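Local coordinates for testis-expressed protein 101 (Mus musculus, PDB 7BPS) that controls the binding of sperm to the zona pellucida and their migration into the oviduct, probably by way of the adhesion molecule ADAM3, at residues A[37-42]-A[180-185]; A[143-148]-A[164-169]. All coordinates share one frame; numbering follows the deposited sequence.

How the contacts relate
From the N terminus, the chain lays down the sheet of the first Ly6/uPAR domain, in which 37-42 belongs to strand 37-46. It then crosses to the second domain, where 143-148 starts strand 143-152. After the hairpin partner 158-163 the chain turns a corner at G164 and returns to that strand at 165-166, which closes the short loop of contact 2. At 180-185 the second domain's hairpin packs on strand 37-46 and closes the long loop of contact 1, with contact 2 nested inside. Contact 1 joins the two domains; contact 2 lies within the second but borders L79 of the first. Strands 143-152 and 183-193 are sheet neighbours; the contact centres lie about 25 Å apart.

Contact 1: residues A[37-42]-A[180-185]; sequences LCQETV and VGPMTV
P182, at the tip of a tight turn, rests its ring carbons on the side chains of Q39 and T41. The two segments meet through van der Waals contacts alone. P182 CG sits 3.5 Å from NE2 of Q39, and the CG-CD edge of the ring lies slantwise across the carboxamide, with CD and OE1 of Q39 a little farther off. T41 points its hydroxyl at the same ring, OG1 3.6 Å from P182 CD. The T41 methyl takes the other end of the turn: with CG2 anti to the backbone N (chi1 -58° for OG1), it lies 3.7 Å from V180 CG1. M183 bends at chi3 to bring CE within 4.1 Å of T41 CG2.

V180 to M183 form a type II' turn, closed by reciprocal backbone bonds between the two end residues, at the hairpin where strand 179-180 hands over to strand 183-193. This hairpin belongs to the second Ly6/uPAR domain, whereas 37-42 is a strand of the first, so the contact is part of the interface between the tandem domains. G181 occupies the turn's positive-phi corner, and its CA lies 3.7 Å from T41 OG1.

The polar work is done on the first domain's side. T41 OG1 donates to Q39 OE1 at 2.6 Å, the hydroxyl tilted 24° from the carbonyl plane, and S85 OG is hydrogen-bonded to the same hydroxyl oxygen. Q39 NE2 is bonded to S57 and S59, which, with OE1 held by T41, keeps the carboxamide from turning.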
ATOM      1  N   LEU A  37     -13.671 -17.789  -2.296  1.00 55.52           N
ATOM      2  CA  LEU A  37     -13.502 -17.010  -3.547  1.00 60.13           C
ATOM      3  C   LEU A  37     -12.068 -16.490  -3.624  1.00 53.38           C
ATOM      4  O   LEU A  37     -11.281 -16.790  -2.707  1.00 51.26           O
ATOM      5  CB  LEU A  37     -14.543 -15.885  -3.619  1.00 66.33           C
ATOM      6  CG  LEU A  37     -14.760 -15.060  -2.359  1.00 70.76           C
ATOM      7  CD1 LEU A  37     -13.792 -13.900  -2.311  1.00 87.81           C
ATOM      8  CD2 LEU A  37     -16.178 -14.547  -2.308  1.00 71.41           C
ATOM      9  N   CYS A  38     -11.751 -15.794  -4.716  1.00 47.31           N
ATOM     10  CA  CYS A  38     -10.435 -15.176  -4.981  1.00 41.54           C
ATOM     11  C   CYS A  38     -10.418 -13.711  -4.522  1.00 42.76           C
ATOM     12  O   CYS A  38     -11.468 -13.039  -4.528  1.00 40.65           O
ATOM     13  CB  CYS A  38     -10.140 -15.253  -6.465  1.00 39.57           C
ATOM     14  SG  CYS A  38     -10.321 -16.915  -7.161  1.00 44.26           S
ATOM     15  N   GLN A  39      -9.237 -13.202  -4.184  1.00 42.93           N
ATOM     16  CA  GLN A  39      -8.998 -11.745  -4.038  1.00 39.74           C
ATOM     17  C   GLN A  39      -7.640 -11.402  -4.653  1.00 41.74           C
ATOM     18  O   GLN A  39      -6.745 -12.296  -4.684  1.00 38.29           O
ATOM     19  CB  GLN A  39      -9.114 -11.307  -2.576  1.00 39.62           C
ATOM     20  CG  GLN A  39      -8.047 -11.876  -1.662  1.00 39.94           C
ATOM     21  CD  GLN A  39      -6.749 -11.100  -1.640  1.00 42.83           C
ATOM     22  OE1 GLN A  39      -6.709  -9.914  -1.997  1.00 39.76           O
ATOM     23  NE2 GLN A  39      -5.683 -11.769  -1.194  1.00 33.27           N
ATOM     24  N   GLU A  40      -7.523 -10.170  -5.156  1.00 37.42           N
ATOM     25  CA  GLU A  40      -6.236  -9.526  -5.508  1.00 36.28           C
ATOM     26  C   GLU A  40      -6.269  -8.150  -4.845  1.00 36.58           C
ATOM     27  O   GLU A  40      -7.230  -7.389  -5.092  1.00 35.60           O
ATOM     28  CB  GLU A  40      -6.039  -9.478  -7.024  1.00 37.15           C
ATOM     29  CG  GLU A  40      -7.204  -8.835  -7.755  1.00 39.28           C
ATOM     30  CD  GLU A  40      -7.248  -9.034  -9.262  1.00 40.25           C
ATOM     31  OE1 GLU A  40      -8.052  -8.322  -9.895  1.00 43.22           O
ATOM     32  OE2 GLU A  40      -6.478  -9.873  -9.790  1.00 40.22           O
ATOM     33  N   THR A  41      -5.316  -7.886  -3.957  1.00 32.21           N
ATOM     34  CA  THR A  41      -5.215  -6.625  -3.190  1.00 32.22           C
ATOM     35  C   THR A  41      -3.785  -6.120  -3.290  1.00 31.25           C
ATOM     36  O   THR A  41      -2.868  -6.898  -3.000  1.00 33.73           O
ATOM     37  CB  THR A  41      -5.594  -6.834  -1.726  1.00 33.53           C
ATOM     38  OG1 THR A  41      -6.925  -7.352  -1.699  1.00 35.43           O
ATOM     39  CG2 THR A  41      -5.495  -5.566  -0.905  1.00 34.49           C
ATOM     40  N   VAL A  42      -3.604  -4.864  -3.674  1.00 32.09           N
ATOM     41  CA  VAL A  42      -2.262  -4.228  -3.697  1.00 32.19           C
ATOM     42  C   VAL A  42      -2.360  -2.889  -2.993  1.00 30.39           C
ATOM     43  O   VAL A  42      -3.350  -2.196  -3.210  1.00 35.77           O
ATOM     44  CB  VAL A  42      -1.746  -4.095  -5.138  1.00 33.72           C
ATOM     45  CG1 VAL A  42      -2.698  -3.311  -6.039  1.00 33.92           C
ATOM     46  CG2 VAL A  42      -0.358  -3.516  -5.161  1.00 33.10           C
ATOM     47  N   VAL A 180      -7.140  -3.612   4.590  1.00 32.07           N
ATOM     48  CA  VAL A 180      -6.874  -3.474   3.144  1.00 33.53           C
ATOM     49  C   VAL A 180      -6.900  -4.899   2.612  1.00 33.68           C
ATOM     50  O   VAL A 180      -5.865  -5.624   2.733  1.00 34.69           O
ATOM     51  CB  VAL A 180      -5.527  -2.758   2.878  1.00 31.95           C
ATOM     52  CG1 VAL A 180      -5.225  -2.645   1.404  1.00 31.15           C
ATOM     53  CG2 VAL A 180      -5.473  -1.388   3.521  1.00 33.14           C
ATOM     54  N   GLY A 181      -8.038  -5.273   2.049  1.00 34.25           N
ATOM     55  CA  GLY A 181      -8.321  -6.654   1.639  1.00 39.64           C
ATOM     56  C   GLY A 181      -8.060  -7.583   2.815  1.00 38.41           C
ATOM     57  O   GLY A 181      -8.581  -7.348   3.897  1.00 38.64           O
ATOM     58  N   PRO A 182      -7.172  -8.585   2.676  1.00 37.19           N
ATOM     59  CA  PRO A 182      -6.936  -9.541   3.754  1.00 38.46           C
ATOM     60  C   PRO A 182      -5.954  -9.031   4.811  1.00 39.44           C
ATOM     61  O   PRO A 182      -5.736  -9.743   5.746  1.00 47.08           O
ATOM     62  CB  PRO A 182      -6.358 -10.748   3.009  1.00 37.71           C
ATOM     63  CG  PRO A 182      -5.593 -10.134   1.868  1.00 40.66           C
ATOM     64  CD  PRO A 182      -6.351  -8.866   1.498  1.00 41.21           C
ATOM     65  N   MET A 183      -5.413  -7.818   4.648  1.00 39.90           N
ATOM     66  CA  MET A 183      -4.367  -7.262   5.545  1.00 36.65           C
ATOM     67  C   MET A 183      -5.021  -6.348   6.577  1.00 35.93           C
ATOM     68  O   MET A 183      -5.969  -5.652   6.235  1.00 34.42           O
ATOM     69  CB  MET A 183      -3.320  -6.448   4.780  1.00 40.96           C
ATOM     70  CG  MET A 183      -2.501  -7.240   3.793  1.00 40.47           C
ATOM     71  SD  MET A 183      -1.277  -6.180   2.990  1.00 43.46           S
ATOM     72  CE  MET A 183      -2.090  -5.814   1.438  1.00 42.41           C
ATOM     73  N   THR A 184      -4.493  -6.352   7.795  1.00 33.31           N
ATOM     74  CA  THR A 184      -4.803  -5.395   8.882  1.00 33.51           C
ATOM     75  C   THR A 184      -3.646  -4.397   8.945  1.00 32.59           C
ATOM     76  O   THR A 184      -2.493  -4.841   8.708  1.00 30.42           O
ATOM     77  CB  THR A 184      -5.019  -6.200  10.169  1.00 34.78           C
ATOM     78  OG1 THR A 184      -6.166  -7.002   9.899  1.00 37.65           O
ATOM     79  CG2 THR A 184      -5.224  -5.359  11.404  1.00 36.86           C
ATOM     80  N   VAL A 185      -3.940  -3.142   9.297  1.00 32.39           N
ATOM     81  CA  VAL A 185      -2.978  -2.002   9.358  1.00 37.88           C
ATOM     82  C   VAL A 185      -3.058  -1.357  10.718  1.00 32.24           C
ATOM     83  O   VAL A 185      -4.160  -0.931  11.073  1.00 36.70           O
ATOM     84  CB  VAL A 185      -3.265  -0.878   8.329  1.00 39.87           C
ATOM     85  CG1 VAL A 185      -1.966  -0.196   7.935  1.00 39.10           C
ATOM     86  CG2 VAL A 185      -4.012  -1.374   7.113  1.00 43.40           C
TER

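Contact 2: residues A[143-148]-A[164-169]; sequences QCYQGR and GCTTTI
Q143 and T166 pair their backbones at the start of a short antiparallel ladder, within the second Ly6/uPAR domain, the cysteine-rich three-finger type of fold. Q143 O accepts from T166 N at 3.2 Å, nearly along the C=O axis, and C165 CA adds a CA-H...O contact to the same oxygen. On the side of the sheet that Q143 and T166 share, the two side chains lie side by side and point the same way, Q143 CG 3.6 Å from T166 CG2. Beyond CG the Q143 chain runs out extended, and its amide end packs against the backbone of T168 and I169.

C144 faces C165 as a non-hydrogen-bonded pair, the CA atoms 4.8 Å apart. Both cysteines point to the side of the sheet away from Q143, but they are not bonded to each other: C144 is joined to C120 and C165 to C137. Each strand of this rung is thus tied to another part of the domain by its own disulfide. The backbone of C165 also bonds to L79 of the first domain, which Y145 and T166 touch.

Y145 pairs with G164 through two backbone bonds. Y145 N reaches G164 O at 3.0 Å, coming in 31° out of the carbonyl plane, while G164 N returns to Y145 O at 2.9 Å within that plane. G164 is where the chain turns its corner from strand 158-163 into 165-166. With CG anti to the backbone N (chi1 172°), the tyrosine ring swings away from 164-169, and its hydroxyl bonds to E187 on strand 183-193. Y145 CB stays close to the other strand, 3.7 Å from T166 CG2. The other branch of that threonine forms an ST turn, OG1 accepting from T168 N at 3.2 Å in a nearly straight bond of 170°.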
ATOM      1  N   GLN A 143       2.402  19.272   7.242  1.00 36.19           N
ATOM      2  CA  GLN A 143       3.225  18.726   8.376  1.00 36.61           C
ATOM      3  C   GLN A 143       4.427  17.913   7.873  1.00 33.57           C
ATOM      4  O   GLN A 143       4.414  17.472   6.723  1.00 34.90           O
ATOM      5  CB  GLN A 143       2.365  17.852   9.314  1.00 34.98           C
ATOM      6  CG  GLN A 143       1.731  16.620   8.671  1.00 36.67           C
ATOM      7  CD  GLN A 143       0.904  15.736   9.588  1.00 37.71           C
ATOM      8  OE1 GLN A 143       0.803  14.516   9.415  1.00 40.85           O
ATOM      9  NE2 GLN A 143       0.254  16.339  10.557  1.00 35.34           N
ATOM     10  N   CYS A 144       5.454  17.758   8.707  1.00 33.04           N
ATOM     11  CA  CYS A 144       6.423  16.644   8.607  1.00 33.07           C
ATOM     12  C   CYS A 144       5.813  15.449   9.321  1.00 32.54           C
ATOM     13  O   CYS A 144       5.130  15.631  10.337  1.00 34.50           O
ATOM     14  CB  CYS A 144       7.786  16.998   9.173  1.00 33.74           C
ATOM     15  SG  CYS A 144       8.597  18.371   8.298  1.00 38.30           S
ATOM     16  N   TYR A 145       6.004  14.278   8.742  1.00 33.48           N
ATOM     17  CA  TYR A 145       5.478  12.985   9.225  1.00 30.32           C
ATOM     18  C   TYR A 145       6.642  11.996   9.281  1.00 29.83           C
ATOM     19  O   TYR A 145       7.423  11.945   8.340  1.00 30.08           O
ATOM     20  CB  TYR A 145       4.309  12.549   8.343  1.00 28.86           C
ATOM     21  CG  TYR A 145       3.791  11.157   8.587  1.00 29.47           C
ATOM     22  CD1 TYR A 145       4.406  10.068   8.024  1.00 28.26           C
ATOM     23  CD2 TYR A 145       2.668  10.928   9.354  1.00 29.73           C
ATOM     24  CE1 TYR A 145       3.906   8.794   8.175  1.00 29.00           C
ATOM     25  CE2 TYR A 145       2.150   9.657   9.514  1.00 30.28           C
ATOM     26  CZ  TYR A 145       2.782   8.576   8.943  1.00 28.49           C
ATOM     27  OH  TYR A 145       2.304   7.302   9.103  1.00 28.84           O
ATOM     28  N   GLN A 146       6.750  11.291  10.411  1.00 32.70           N
ATOM     29  CA  GLN A 146       7.636  10.117  10.631  1.00 30.76           C
ATOM     30  C   GLN A 146       6.760   9.004  11.197  1.00 30.52           C
ATOM     31  O   GLN A 146       6.338   9.138  12.352  1.00 33.62           O
ATOM     32  CB  GLN A 146       8.783  10.450  11.595  1.00 30.70           C
ATOM     33  CG  GLN A 146       9.617  11.652  11.156  1.00 31.88           C
ATOM     34  CD  GLN A 146       9.065  12.941  11.715  1.00 33.07           C
ATOM     35  OE1 GLN A 146       8.591  12.961  12.840  1.00 38.34           O
ATOM     36  NE2 GLN A 146       9.112  14.017  10.943  1.00 29.52           N
ATOM     37  N   GLY A 147       6.439   8.000  10.388  1.00 30.08           N
ATOM     38  CA  GLY A 147       5.482   6.953  10.752  1.00 32.31           C
ATOM     39  C   GLY A 147       6.000   5.549  10.502  1.00 30.98           C
ATOM     40  O   GLY A 147       7.025   5.366   9.791  1.00 31.72           O
ATOM     41  N   ARG A 148       5.269   4.594  11.059  1.00 32.71           N
ATOM     42  CA  ARG A 148       5.513   3.139  10.941  1.00 36.94           C
ATOM     43  C   ARG A 148       4.155   2.505  10.681  1.00 32.77           C
ATOM     44  O   ARG A 148       3.190   2.825  11.399  1.00 29.33           O
ATOM     45  CB  ARG A 148       6.275   2.631  12.177  1.00 45.00           C
ATOM     46  CG  ARG A 148       6.621   1.150  12.193  1.00 53.06           C
ATOM     47  CD  ARG A 148       7.843   0.843  13.049  1.00 57.33           C
ATOM     48  NE  ARG A 148       9.004   0.673  12.177  1.00 65.54           N
ATOM     49  CZ  ARG A 148      10.073   1.473  12.111  1.00 61.34           C
ATOM     50  NH1 ARG A 148      10.208   2.541  12.881  1.00 65.32           N
ATOM     51  NH2 ARG A 148      11.046   1.163  11.277  1.00 63.15           N
ATOM     52  N   GLY A 164       8.188  12.142   5.549  1.00 32.60           N
ATOM     53  CA  GLY A 164       8.204  13.204   4.531  1.00 33.01           C
ATOM     54  C   GLY A 164       7.201  14.301   4.802  1.00 33.72           C
ATOM     55  O   GLY A 164       6.415  14.166   5.769  1.00 28.64           O
ATOM     56  N   CYS A 165       7.229  15.324   3.944  1.00 29.24           N
ATOM     57  CA  CYS A 165       6.152  16.321   3.796  1.00 28.22           C
ATOM     58  C   CYS A 165       4.871  15.596   3.386  1.00 28.19           C
ATOM     59  O   CYS A 165       4.925  14.699   2.513  1.00 27.01           O
ATOM     60  CB  CYS A 165       6.506  17.394   2.783  1.00 30.35           C
ATOM     61  SG  CYS A 165       8.181  18.051   2.966  1.00 31.06           S
ATOM     62  N   THR A 166       3.736  15.950   4.004  1.00 26.12           N
ATOM     63  CA  THR A 166       2.455  15.303   3.638  1.00 27.84           C
ATOM     64  C   THR A 166       1.305  16.298   3.771  1.00 28.41           C
ATOM     65  O   THR A 166       1.477  17.300   4.476  1.00 27.24           O
ATOM     66  CB  THR A 166       2.269  14.039   4.477  1.00 27.71           C
ATOM     67  OG1 THR A 166       1.106  13.357   4.012  1.00 24.25           O
ATOM     68  CG2 THR A 166       2.150  14.345   5.946  1.00 29.12           C
ATOM     69  N   THR A 167       0.204  16.009   3.079  1.00 34.33           N
ATOM     70  CA  THR A 167      -1.113  16.689   3.174  1.00 32.83           C
ATOM     71  C   THR A 167      -1.904  16.145   4.365  1.00 35.33           C
ATOM     72  O   THR A 167      -2.817  16.854   4.838  1.00 36.97           O
ATOM     73  CB  THR A 167      -1.889  16.477   1.872  1.00 34.34           C
ATOM     74  OG1 THR A 167      -1.958  15.080   1.585  1.00 30.53           O
ATOM     75  CG2 THR A 167      -1.245  17.199   0.713  1.00 32.51           C
ATOM     76  N   THR A 168      -1.603  14.929   4.838  1.00 33.57           N
ATOM     77  CA  THR A 168      -2.427  14.305   5.908  1.00 33.76           C
ATOM     78  C   THR A 168      -2.140  15.026   7.236  1.00 32.53           C
ATOM     79  O   THR A 168      -1.115  15.727   7.360  1.00 31.35           O
ATOM     80  CB  THR A 168      -2.282  12.773   5.938  1.00 34.80           C
ATOM     81  OG1 THR A 168      -3.371  12.302   6.736  1.00 34.38           O
ATOM     82  CG2 THR A 168      -0.954  12.298   6.495  1.00 34.38           C
ATOM     83  N   ILE A 169      -3.062  14.899   8.177  1.00 35.06           N
ATOM     84  CA  ILE A 169      -3.053  15.657   9.459  1.00 35.64           C
ATOM     85  C   ILE A 169      -2.971  14.640  10.586  1.00 33.26           C
ATOM     86  O   ILE A 169      -3.846  13.752  10.636  1.00 33.27           O
ATOM     87  CB  ILE A 169      -4.311  16.533   9.560  1.00 36.69           C
ATOM     88  CG1 ILE A 169      -4.317  17.584   8.449  1.00 35.60           C
ATOM     89  CG2 ILE A 169      -4.419  17.154  10.948  1.00 37.08           C
ATOM     90  CD1 ILE A 169      -5.644  18.205   8.207  1.00 37.60           C
TER